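Local coordinates for protein glycosyltransferase Gtf1 (Streptococcus pneumoniae, PDB 4PQG) that belongs to the glycosyltransferases of GT-B fold, carries an additional extended beta-sheet domain, and holds uridine-5'-diphosphate in a pocket, at residues Gly204-Val209 with Gly233-Glu238; Asp227-Ile232 with Tyr270-Thr275; Glu252-Asn257 with Gln295-Lys300. All coordinates share one frame; numbering follows the deposited sequence.

Interaction 1 of 3, residues Gly204-Val209 with Gly233-Glu238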
loop_
_atom_site.group_PDB
_atom_site.type_symbol
_atom_site.label_atom_id
_atom_site.label_comp_id
_atom_site.label_asym_id
_atom_site.label_seq_id
_atom_site.Cartn_x
_atom_site.Cartn_y
_atom_site.Cartn_z
ATOM N N GLY A 204 -19.922 7.266 16.681
ATOM C CA GLY A 204 -19.305 7.525 15.368
ATOM C C GLY A 204 -17.805 7.282 15.357
ATOM O O GLY A 204 -17.116 7.409 16.391
ATOM N N LYS A 205 -17.278 6.918 14.194
ATOM C CA LYS A 205 -15.851 6.576 14.118
ATOM C C LYS A 205 -14.926 7.760 14.451
ATOM O O LYS A 205 -13.849 7.575 15.027
ATOM C CB LYS A 205 -15.499 5.986 12.745
ATOM C CG LYS A 205 -14.079 5.408 12.703
ATOM C CD LYS A 205 -13.866 4.490 11.530
ATOM C CE LYS A 205 -12.391 4.148 11.442
ATOM N NZ LYS A 205 -12.182 2.959 10.577
ATOM N N GLN A 206 -15.344 8.972 14.100
ATOM C CA GLN A 206 -14.537 10.148 14.405
ATOM C C GLN A 206 -14.235 10.287 15.899
ATOM O O GLN A 206 -13.095 10.552 16.286
ATOM C CB GLN A 206 -15.205 11.417 13.890
ATOM C CG GLN A 206 -15.111 11.613 12.383
ATOM C CD GLN A 206 -15.597 12.999 11.992
ATOM O OE1 GLN A 206 -14.803 13.918 11.804
ATOM N NE2 GLN A 206 -16.911 13.166 11.913
ATOM N N ALA A 207 -15.263 10.107 16.723
ATOM C CA ALA A 207 -15.114 10.199 18.170
ATOM C C ALA A 207 -14.205 9.095 18.682
ATOM O O ALA A 207 -13.402 9.302 19.608
ATOM C CB ALA A 207 -16.477 10.131 18.847
ATOM N N PHE A 208 -14.334 7.923 18.060
ATOM C CA PHE A 208 -13.543 6.761 18.407
ATOM C C PHE A 208 -12.065 7.010 18.087
ATOM O O PHE A 208 -11.178 6.762 18.926
ATOM C CB PHE A 208 -14.085 5.553 17.622
ATOM C CG PHE A 208 -13.388 4.252 17.914
ATOM C CD1 PHE A 208 -13.357 3.727 19.200
ATOM C CD2 PHE A 208 -12.818 3.519 16.880
ATOM C CE1 PHE A 208 -12.753 2.505 19.454
ATOM C CE2 PHE A 208 -12.224 2.296 17.128
ATOM C CZ PHE A 208 -12.190 1.785 18.414
ATOM N N VAL A 209 -11.806 7.525 16.886
ATOM C CA VAL A 209 -10.438 7.885 16.483
ATOM C C VAL A 209 -9.885 9.008 17.372
ATOM O O VAL A 209 -8.705 9.001 17.695
ATOM C CB VAL A 209 -10.371 8.254 14.977
ATOM C CG1 VAL A 209 -9.015 8.835 14.602
ATOM C CG2 VAL A 209 -10.660 7.003 14.144
ATOM N N GLY A 233 -9.354 13.035 9.025
ATOM C CA GLY A 233 -8.513 14.236 8.897
ATOM C C GLY A 233 -8.656 15.291 9.976
ATOM O O GLY A 233 -7.673 15.729 10.567
ATOM N N GLN A 234 -9.879 15.718 10.219
ATOM C CA GLN A 234 -10.137 16.755 11.188
ATOM C C GLN A 234 -9.675 16.370 12.589
ATOM O O GLN A 234 -9.045 17.174 13.286
ATOM C CB GLN A 234 -11.614 17.045 11.215
ATOM C CG GLN A 234 -11.996 18.195 12.121
ATOM C CD GLN A 234 -13.366 18.700 11.782
ATOM O OE1 GLN A 234 -13.837 18.527 10.651
ATOM N NE2 GLN A 234 -14.026 19.324 12.749
ATOM N N VAL A 235 -10.016 15.144 12.990
ATOM C CA VAL A 235 -9.673 14.609 14.316
ATOM C C VAL A 235 -8.161 14.443 14.470
ATOM O O VAL A 235 -7.595 14.777 15.515
ATOM C CB VAL A 235 -10.395 13.262 14.564
ATOM C CG1 VAL A 235 -9.874 12.612 15.825
ATOM C CG2 VAL A 235 -11.903 13.492 14.657
ATOM N N VAL A 236 -7.502 13.936 13.432
ATOM C CA VAL A 236 -6.039 13.844 13.434
ATOM C C VAL A 236 -5.386 15.247 13.536
ATOM O O VAL A 236 -4.477 15.465 14.349
ATOM C CB VAL A 236 -5.527 13.056 12.196
ATOM C CG1 VAL A 236 -4.004 13.076 12.107
ATOM C CG2 VAL A 236 -6.008 11.624 12.262
ATOM N N PHE A 237 -5.870 16.187 12.724
ATOM C CA PHE A 237 -5.369 17.557 12.705
ATOM C C PHE A 237 -5.482 18.188 14.087
ATOM O O PHE A 237 -4.499 18.726 14.612
ATOM C CB PHE A 237 -6.098 18.420 11.646
ATOM C CG PHE A 237 -5.413 18.448 10.291
ATOM C CD1 PHE A 237 -5.224 19.656 9.618
ATOM C CD2 PHE A 237 -4.957 17.270 9.688
ATOM C CE1 PHE A 237 -4.587 19.700 8.382
ATOM C CE2 PHE A 237 -4.321 17.308 8.442
ATOM C CZ PHE A 237 -4.135 18.527 7.789
ATOM N N GLU A 238 -6.665 18.073 14.691
ATOM C CA GLU A 238 -6.926 18.704 15.974
ATOM C C GLU A 238 -6.054 18.122 17.080
ATOM O O GLU A 238 -5.417 18.868 17.838
ATOM C CB GLU A 238 -8.400 18.572 16.333
ATOM C CG GLU A 238 -9.287 19.521 15.551
ATOM C CD GLU A 238 -10.760 19.268 15.794
ATOM O OE1 GLU A 238 -11.105 18.287 16.491
ATOM O OE2 GLU A 238 -11.578 20.048 15.281
HETATM O O HOH W 1 -12.191 13.617 11.213
#

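Interaction 2 of 3, residues Asp227-Ile232 with Tyr270-Thr275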
loop_
_atom_site.group_PDB
_atom_site.type_symbol
_atom_site.label_atom_id
_atom_site.label_comp_id
_atom_site.label_asym_id
_atom_site.label_seq_id
_atom_site.Cartn_x
_atom_site.Cartn_y
_atom_site.Cartn_z
ATOM N N ASP A 227 -0.234 9.881 6.179
ATOM C CA ASP A 227 -0.145 9.361 4.813
ATOM C C ASP A 227 -1.466 9.349 4.050
ATOM O O ASP A 227 -1.528 9.762 2.873
ATOM C CB ASP A 227 0.518 7.989 4.836
ATOM C CG ASP A 227 1.997 8.102 5.104
ATOM O OD1 ASP A 227 2.667 8.733 4.241
ATOM O OD2 ASP A 227 2.474 7.617 6.164
ATOM N N ARG A 228 -2.510 8.886 4.725
ATOM C CA ARG A 228 -3.863 8.843 4.186
ATOM C C ARG A 228 -4.822 9.076 5.325
ATOM O O ARG A 228 -4.586 8.598 6.448
ATOM C CB ARG A 228 -4.171 7.473 3.661
ATOM C CG ARG A 228 -3.793 7.195 2.247
ATOM C CD ARG A 228 -4.626 5.986 1.871
ATOM N NE ARG A 228 -3.856 4.905 1.264
ATOM C CZ ARG A 228 -3.749 4.740 -0.046
ATOM N NH1 ARG A 228 -4.345 5.605 -0.864
ATOM N NH2 ARG A 228 -3.052 3.719 -0.532
ATOM N N GLU A 229 -5.939 9.733 5.028
ATOM C CA GLU A 229 -6.691 10.429 6.081
ATOM C C GLU A 229 -8.191 10.553 5.812
ATOM O O GLU A 229 -8.909 11.240 6.564
ATOM C CB GLU A 229 -6.014 11.806 6.302
ATOM C CG GLU A 229 -6.888 13.031 6.508
ATOM C CD GLU A 229 -7.431 13.667 5.230
ATOM O OE1 GLU A 229 -7.325 13.086 4.122
ATOM O OE2 GLU A 229 -8.001 14.771 5.351
ATOM N N THR A 230 -8.671 9.904 4.748
ATOM C CA THR A 230 -10.107 9.966 4.437
ATOM C C THR A 230 -10.947 9.579 5.645
ATOM O O THR A 230 -10.762 8.510 6.192
ATOM C CB THR A 230 -10.487 9.059 3.244
ATOM O OG1 THR A 230 -9.898 9.589 2.053
ATOM C CG2 THR A 230 -12.006 9.013 3.070
ATOM N N GLY A 231 -11.834 10.473 6.073
ATOM C CA GLY A 231 -12.749 10.212 7.175
ATOM C C GLY A 231 -12.292 10.715 8.545
ATOM O O GLY A 231 -13.125 10.976 9.419
ATOM N N ILE A 232 -10.979 10.860 8.724
ATOM C CA ILE A 232 -10.375 11.074 10.049
ATOM C C ILE A 232 -9.494 12.335 10.149
ATOM O O ILE A 232 -8.956 12.652 11.224
ATOM C CB ILE A 232 -9.541 9.836 10.472
ATOM C CG1 ILE A 232 -8.396 9.579 9.482
ATOM C CG2 ILE A 232 -10.424 8.602 10.579
ATOM C CD1 ILE A 232 -7.389 8.559 9.960
ATOM N N TYR A 270 -6.096 15.255 -0.747
ATOM C CA TYR A 270 -5.307 16.354 -0.154
ATOM C C TYR A 270 -6.087 17.638 0.078
ATOM O O TYR A 270 -5.585 18.576 0.728
ATOM C CB TYR A 270 -4.013 16.602 -0.964
ATOM C CG TYR A 270 -3.097 15.419 -0.792
ATOM C CD1 TYR A 270 -2.520 15.169 0.446
ATOM C CD2 TYR A 270 -2.878 14.508 -1.819
ATOM C CE1 TYR A 270 -1.724 14.060 0.656
ATOM C CE2 TYR A 270 -2.074 13.386 -1.618
ATOM C CZ TYR A 270 -1.518 13.173 -0.371
ATOM O OH TYR A 270 -0.725 12.079 -0.095
ATOM N N ASP A 271 -7.314 17.675 -0.443
ATOM C CA ASP A 271 -8.131 18.869 -0.370
ATOM C C ASP A 271 -8.271 19.372 1.062
ATOM O O ASP A 271 -8.168 20.589 1.325
ATOM C CB ASP A 271 -9.518 18.611 -0.959
ATOM C CG ASP A 271 -10.390 19.827 -0.898
ATOM O OD1 ASP A 271 -10.052 20.821 -1.584
ATOM O OD2 ASP A 271 -11.395 19.802 -0.149
ATOM N N TYR A 272 -8.528 18.444 1.982
ATOM C CA TYR A 272 -8.691 18.823 3.384
ATOM C C TYR A 272 -7.391 19.402 3.950
ATOM O O TYR A 272 -7.389 20.475 4.568
ATOM C CB TYR A 272 -9.166 17.639 4.260
ATOM C CG TYR A 272 -9.347 18.099 5.693
ATOM C CD1 TYR A 272 -10.509 18.763 6.078
ATOM C CD2 TYR A 272 -8.327 17.941 6.641
ATOM C CE1 TYR A 272 -10.678 19.225 7.371
ATOM C CE2 TYR A 272 -8.488 18.398 7.943
ATOM C CZ TYR A 272 -9.663 19.044 8.291
ATOM O OH TYR A 272 -9.853 19.508 9.559
ATOM N N GLN A 273 -6.296 18.672 3.755
ATOM C CA GLN A 273 -5.007 19.073 4.303
ATOM C C GLN A 273 -4.515 20.419 3.749
ATOM O O GLN A 273 -3.930 21.220 4.490
ATOM C CB GLN A 273 -3.946 17.986 4.104
ATOM C CG GLN A 273 -4.331 16.611 4.629
ATOM C CD GLN A 273 -4.991 15.742 3.560
ATOM O OE1 GLN A 273 -6.068 16.060 3.043
ATOM N NE2 GLN A 273 -4.340 14.643 3.226
ATOM N N PHE A 274 -4.789 20.677 2.468
ATOM C CA PHE A 274 -4.348 21.898 1.785
ATOM C C PHE A 274 -5.220 23.090 2.200
ATOM O O PHE A 274 -4.705 24.192 2.452
ATOM C CB PHE A 274 -4.359 21.704 0.243
ATOM C CG PHE A 274 -3.307 20.739 -0.270
ATOM C CD1 PHE A 274 -2.296 20.258 0.565
ATOM C CD2 PHE A 274 -3.307 20.346 -1.604
ATOM C CE1 PHE A 274 -1.323 19.395 0.080
ATOM C CE2 PHE A 274 -2.331 19.493 -2.107
ATOM C CZ PHE A 274 -1.337 19.006 -1.262
ATOM N N THR A 275 -6.529 22.862 2.313
ATOM C CA THR A 275 -7.473 23.871 2.829
ATOM C C THR A 275 -7.039 24.349 4.218
ATOM O O THR A 275 -7.058 25.547 4.510
ATOM C CB THR A 275 -8.912 23.301 2.889
ATOM O OG1 THR A 275 -9.337 22.972 1.559
ATOM C CG2 THR A 275 -9.892 24.308 3.497
HETATM O O HOH W 2 -3.123 9.739 0.480
HETATM O O HOH W 3 -2.166 12.747 3.953
HETATM O O HOH W 4 -3.730 11.804 1.985
#

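Interaction 3 of 3, residues Glu252-Asn257 with Gln295-Lys300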
loop_
_atom_site.group_PDB
_atom_site.type_symbol
_atom_site.label_atom_id
_atom_site.label_comp_id
_atom_site.label_asym_id
_atom_site.label_seq_id
_atom_site.Cartn_x
_atom_site.Cartn_y
_atom_site.Cartn_z
ATOM N N GLU A 252 0.301 12.853 -7.683
ATOM C CA GLU A 252 -0.013 14.186 -8.216
ATOM C C GLU A 252 -1.147 14.786 -7.376
ATOM O O GLU A 252 -2.058 14.071 -6.991
ATOM C CB GLU A 252 -0.431 14.060 -9.683
ATOM C CG GLU A 252 -0.698 15.373 -10.408
ATOM C CD GLU A 252 0.519 16.279 -10.436
ATOM O OE1 GLU A 252 1.205 16.330 -11.475
ATOM O OE2 GLU A 252 0.815 16.935 -9.410
ATOM N N HIS A 253 -1.108 16.088 -7.091
ATOM C CA HIS A 253 -1.905 16.630 -5.980
ATOM C C HIS A 253 -2.978 17.598 -6.399
ATOM O O HIS A 253 -3.647 18.196 -5.544
ATOM C CB HIS A 253 -0.963 17.318 -4.997
ATOM C CG HIS A 253 -0.223 18.454 -5.632
ATOM N ND1 HIS A 253 0.968 18.281 -6.252
ATOM C CD2 HIS A 253 -0.595 19.774 -5.839
ATOM C CE1 HIS A 253 1.353 19.447 -6.802
ATOM N NE2 HIS A 253 0.393 20.362 -6.549
ATOM N N TYR A 254 -3.158 17.772 -7.704
ATOM C CA TYR A 254 -4.189 18.653 -8.241
ATOM C C TYR A 254 -4.571 18.154 -9.640
ATOM O O TYR A 254 -3.848 17.351 -10.231
ATOM C CB TYR A 254 -3.674 20.097 -8.295
ATOM C CG TYR A 254 -2.794 20.372 -9.495
ATOM C CD1 TYR A 254 -3.264 21.160 -10.560
ATOM C CD2 TYR A 254 -1.515 19.814 -9.597
ATOM C CE1 TYR A 254 -2.475 21.398 -11.673
ATOM C CE2 TYR A 254 -0.725 20.038 -10.721
ATOM C CZ TYR A 254 -1.213 20.832 -11.745
ATOM O OH TYR A 254 -0.444 21.076 -12.854
ATOM N N SER A 255 -5.705 18.610 -10.157
ATOM C CA SER A 255 -6.142 18.233 -11.494
ATOM C C SER A 255 -5.864 19.350 -12.480
ATOM O O SER A 255 -6.471 20.442 -12.432
ATOM C CB SER A 255 -7.615 17.845 -11.519
ATOM O OG SER A 255 -7.830 16.730 -10.669
ATOM N N GLU A 256 -4.917 19.066 -13.364
ATOM C CA GLU A 256 -4.498 20.023 -14.363
ATOM C C GLU A 256 -5.651 20.417 -15.282
ATOM O O GLU A 256 -5.843 21.600 -15.547
ATOM C CB GLU A 256 -3.337 19.466 -15.176
ATOM C CG GLU A 256 -2.575 20.549 -15.904
ATOM C CD GLU A 256 -1.380 20.029 -16.682
ATOM O OE1 GLU A 256 -1.214 18.791 -16.811
ATOM O OE2 GLU A 256 -0.599 20.879 -17.166
ATOM N N ASN A 257 -6.425 19.440 -15.755
ATOM C CA ASN A 257 -7.536 19.753 -16.673
ATOM C C ASN A 257 -8.615 20.677 -16.076
ATOM O O ASN A 257 -9.231 21.447 -16.801
ATOM C CB ASN A 257 -8.158 18.491 -17.292
ATOM C CG ASN A 257 -8.205 17.324 -16.327
ATOM O OD1 ASN A 257 -7.165 16.889 -15.801
ATOM N ND2 ASN A 257 -9.407 16.795 -16.094
ATOM N N GLN A 295 4.363 24.735 -3.882
ATOM C CA GLN A 295 4.646 26.036 -3.256
ATOM C C GLN A 295 3.965 27.179 -4.019
ATOM O O GLN A 295 3.239 27.986 -3.428
ATOM C CB GLN A 295 6.153 26.284 -3.099
ATOM C CG GLN A 295 6.456 27.372 -2.075
ATOM C CD GLN A 295 6.264 26.889 -0.650
ATOM O OE1 GLN A 295 7.009 26.039 -0.187
ATOM N NE2 GLN A 295 5.259 27.434 0.053
ATOM N N GLU A 296 4.176 27.215 -5.333
ATOM C CA GLU A 296 3.540 28.195 -6.207
ATOM C C GLU A 296 2.021 28.190 -6.067
ATOM O O GLU A 296 1.390 29.253 -6.041
ATOM C CB GLU A 296 3.920 27.956 -7.679
ATOM C CG GLU A 296 5.398 28.179 -7.992
ATOM C CD GLU A 296 5.801 27.750 -9.407
ATOM O OE1 GLU A 296 4.999 27.089 -10.105
ATOM O OE2 GLU A 296 6.938 28.074 -9.828
ATOM N N GLN A 297 1.424 27.000 -6.003
ATOM C CA GLN A 297 -0.037 26.925 -5.946
ATOM C C GLN A 297 -0.580 27.423 -4.614
ATOM O O GLN A 297 -1.622 28.063 -4.576
ATOM C CB GLN A 297 -0.540 25.520 -6.286
ATOM C CG GLN A 297 -0.374 25.191 -7.764
ATOM C CD GLN A 297 -0.429 23.708 -8.047
ATOM O OE1 GLN A 297 -0.185 22.877 -7.169
ATOM N NE2 GLN A 297 -0.767 23.366 -9.273
ATOM N N PHE A 298 0.135 27.138 -3.527
ATOM C CA PHE A 298 -0.239 27.688 -2.229
ATOM C C PHE A 298 -0.275 29.218 -2.268
ATOM O O PHE A 298 -1.225 29.849 -1.777
ATOM C CB PHE A 298 0.685 27.155 -1.117
ATOM C CG PHE A 298 0.176 25.879 -0.483
ATOM C CD1 PHE A 298 -1.100 25.833 0.092
ATOM C CD2 PHE A 298 0.947 24.733 -0.482
ATOM C CE1 PHE A 298 -1.595 24.663 0.655
ATOM C CE2 PHE A 298 0.476 23.572 0.091
ATOM C CZ PHE A 298 -0.801 23.534 0.661
ATOM N N ALA A 299 0.741 29.804 -2.899
ATOM C CA ALA A 299 0.848 31.259 -3.024
ATOM C C ALA A 299 -0.217 31.830 -3.945
ATOM O O ALA A 299 -0.775 32.884 -3.667
ATOM C CB ALA A 299 2.241 31.652 -3.503
ATOM N N LYS A 300 -0.511 31.125 -5.034
ATOM C CA LYS A 300 -1.445 31.626 -6.043
ATOM C C LYS A 300 -2.921 31.478 -5.638
ATOM O O LYS A 300 -3.751 32.348 -5.935
ATOM C CB LYS A 300 -1.181 30.920 -7.375
ATOM C CG LYS A 300 -1.763 31.610 -8.594
ATOM C CD LYS A 300 -1.873 30.635 -9.757
ATOM C CE LYS A 300 -1.622 31.310 -11.089
ATOM N NZ LYS A 300 -2.596 32.406 -11.334
#

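Interaction 1 of 3, residues Gly204-Val209 with Gly233-Glu238
Val-235 carries most of the contact between 233-238 and 204-209, meeting Gln-206 and Val-209, and following its own helix residue by residue shows how sparing a helix-helix contact can be. Gly-233 and Gln-234 start the helix just after the N-cap residue Ile-232; the side chain of Gln-234 touches Tyr-272 of helix 271-275. At Val-235 the backbone N, in the first turn, donates to a water 3.2 Å away. That water in turn donates a hydrogen bond to OE1 of Gln-206 at 2.7 Å, so a water bridge runs alongside the valine packing. Gln-206 reaches the water because its chain runs straight beyond CG (chi2 -171°). The two helices belong to different steps of the fold: 205-215 follows the last strand of the long antiparallel sheet, whereas 233-240 is the helix of a beta-alpha-beta crossover between neighbouring parallel strands 223-226 and 244-248 of the N-terminal Rossmann-like domain. Both methyls of Val-235 take part. CG2 rests on the carbonyl O of Gln-206 at 3.6 Å and beside the CB of that residue at 4.0 Å. CG1, anti to the backbone N (chi1 171°), lies between Gln-206 O and Val-209, 3.9 Å from C of Val-209 and 4.1 Å from its CG1. Further on, Phe-237 meets the ring of Tyr-272 edge-to-face. Glu-238 returns to helix 205-215 with a salt bridge from OE1 to NH2 of Arg-210.

Interaction 2 of 3, residues Asp227-Ile232 with Tyr270-Thr275
The carbonyl O of Asp-227 draws three waters toward Tyr-270 and Gln-273, a worked case of two chain segments joined through solvent without a direct hydrogen bond. One water donates to this oxygen at 2.9 Å and makes a weak, longer link to OH of Tyr-270. The other two lie between Asp-227 O and NE2 of Gln-273, each with one sound and one weak bond, the nearer accepting from NE2 at 3.0 Å; their protons have competing acceptors, so they probably do not all serve Asp-227 at once. The firmer partners of these side chains lie outside the two segments: Tyr-270 OH bonds to the backbone at Val-248 and His-250, and Gln-273 NE2 to Tyr-269 O.

Glu-229 makes the direct contact. Its chain, turned sharply at chi2 (-82°), and that of Gln-273 come from opposite directions, and carboxylate and amide meet with their planes 40° apart. The encounter is not a bond: OE2 of Glu-229 stands 3.3 Å from OE1 of Gln-273, two acceptors, and the other carboxylate oxygen meets NE2 at a poor angle. OE2 also presses on CB of Tyr-272 at 3.3 Å and approaches that ring obliquely.

The carboxylate of Asp-227 bonds to His-250 and forms a salt bridge with Arg-32; His-250 adjoins the NAG of the model, which lies about 7 Å from the side chain of Tyr-270. The loop 227-232 leaves the C-terminal end of parallel strand 223-226 and leads into helix 233-240, while the short helix 271-275 leans on strand 244-248, with Tyr-270 and Gln-273 both touching Val-247.

Interaction 3 of 3, residues Glu252-Asn257 with Gln295-Lys300
His-253 and Tyr-254 receive the amide of Gln-297 between them, each taking a different end, which illustrates how one primary amide can be fixed in both position and rotation. Gln-297 runs extended beyond CG (chi2 161°), which carries its amide out to the two rings. NE2 of His-253 donates to OE1 of Gln-297 at 2.7 Å, with a fairly straight N-H...O angle of 158°. The oxygen lies almost exactly in the imidazole plane, at its edge, and the donor lies in the carbonyl plane of the amide. The other end goes to Tyr-254: NE2 of Gln-297 sits over the centre of the phenol ring, 3.3 Å above its plane, and is 3.5 Å from CE1. Ring and amide planes stand 75° apart, so the amide is upended on the ring, a geometry consistent with an N-H directed at the pi face. Tyr-254 also lays the rim of its ring, at CD2, over a face of the imidazole 3.6 Å away.

Gln-297 belongs to helix 288-301, which connects parallel strands 282-285 and 308-310 at the far side of the N-terminal Rossmann-like sheet; the loop 252-257 comes after strand 244-248 of the same sheet.

In the second shell, ND1 of His-253 accepts from NE2 of Gln-290, earlier on the same helix, so that both ring nitrogens are engaged, which probably holds the ring in one orientation. The backbone N of His-253 donates to OE2 of Glu-252, 3.1 Å away, on the anti lone pair. Backbone bonds to Asn-267 steady His-253. Tyr-435 touches His-253, and its hydroxyl bonds to the same Glu-252 oxygen.

From the N terminus, interaction 1 comes first, joining helix 205-215, just past the antiparallel sheet, to helix 233-240 and closing a short loop around strand 223-226. Interaction 2 opens before that loop is finished, at 227-232, and closes at 270-275, so the two cross; they also touch, with Tyr-272 OH 3.2 Å from CA of Gln-234. Interaction 3 opens at 252-257, within the loop of interaction 2, and closes beyond it at 295-300, a second crossing, in which the rings of Phe-274 and Phe-298 meet. Interactions 1 and 3 follow in series, without touching. Together they link successive helices and loops along the N-terminal parallel sheet.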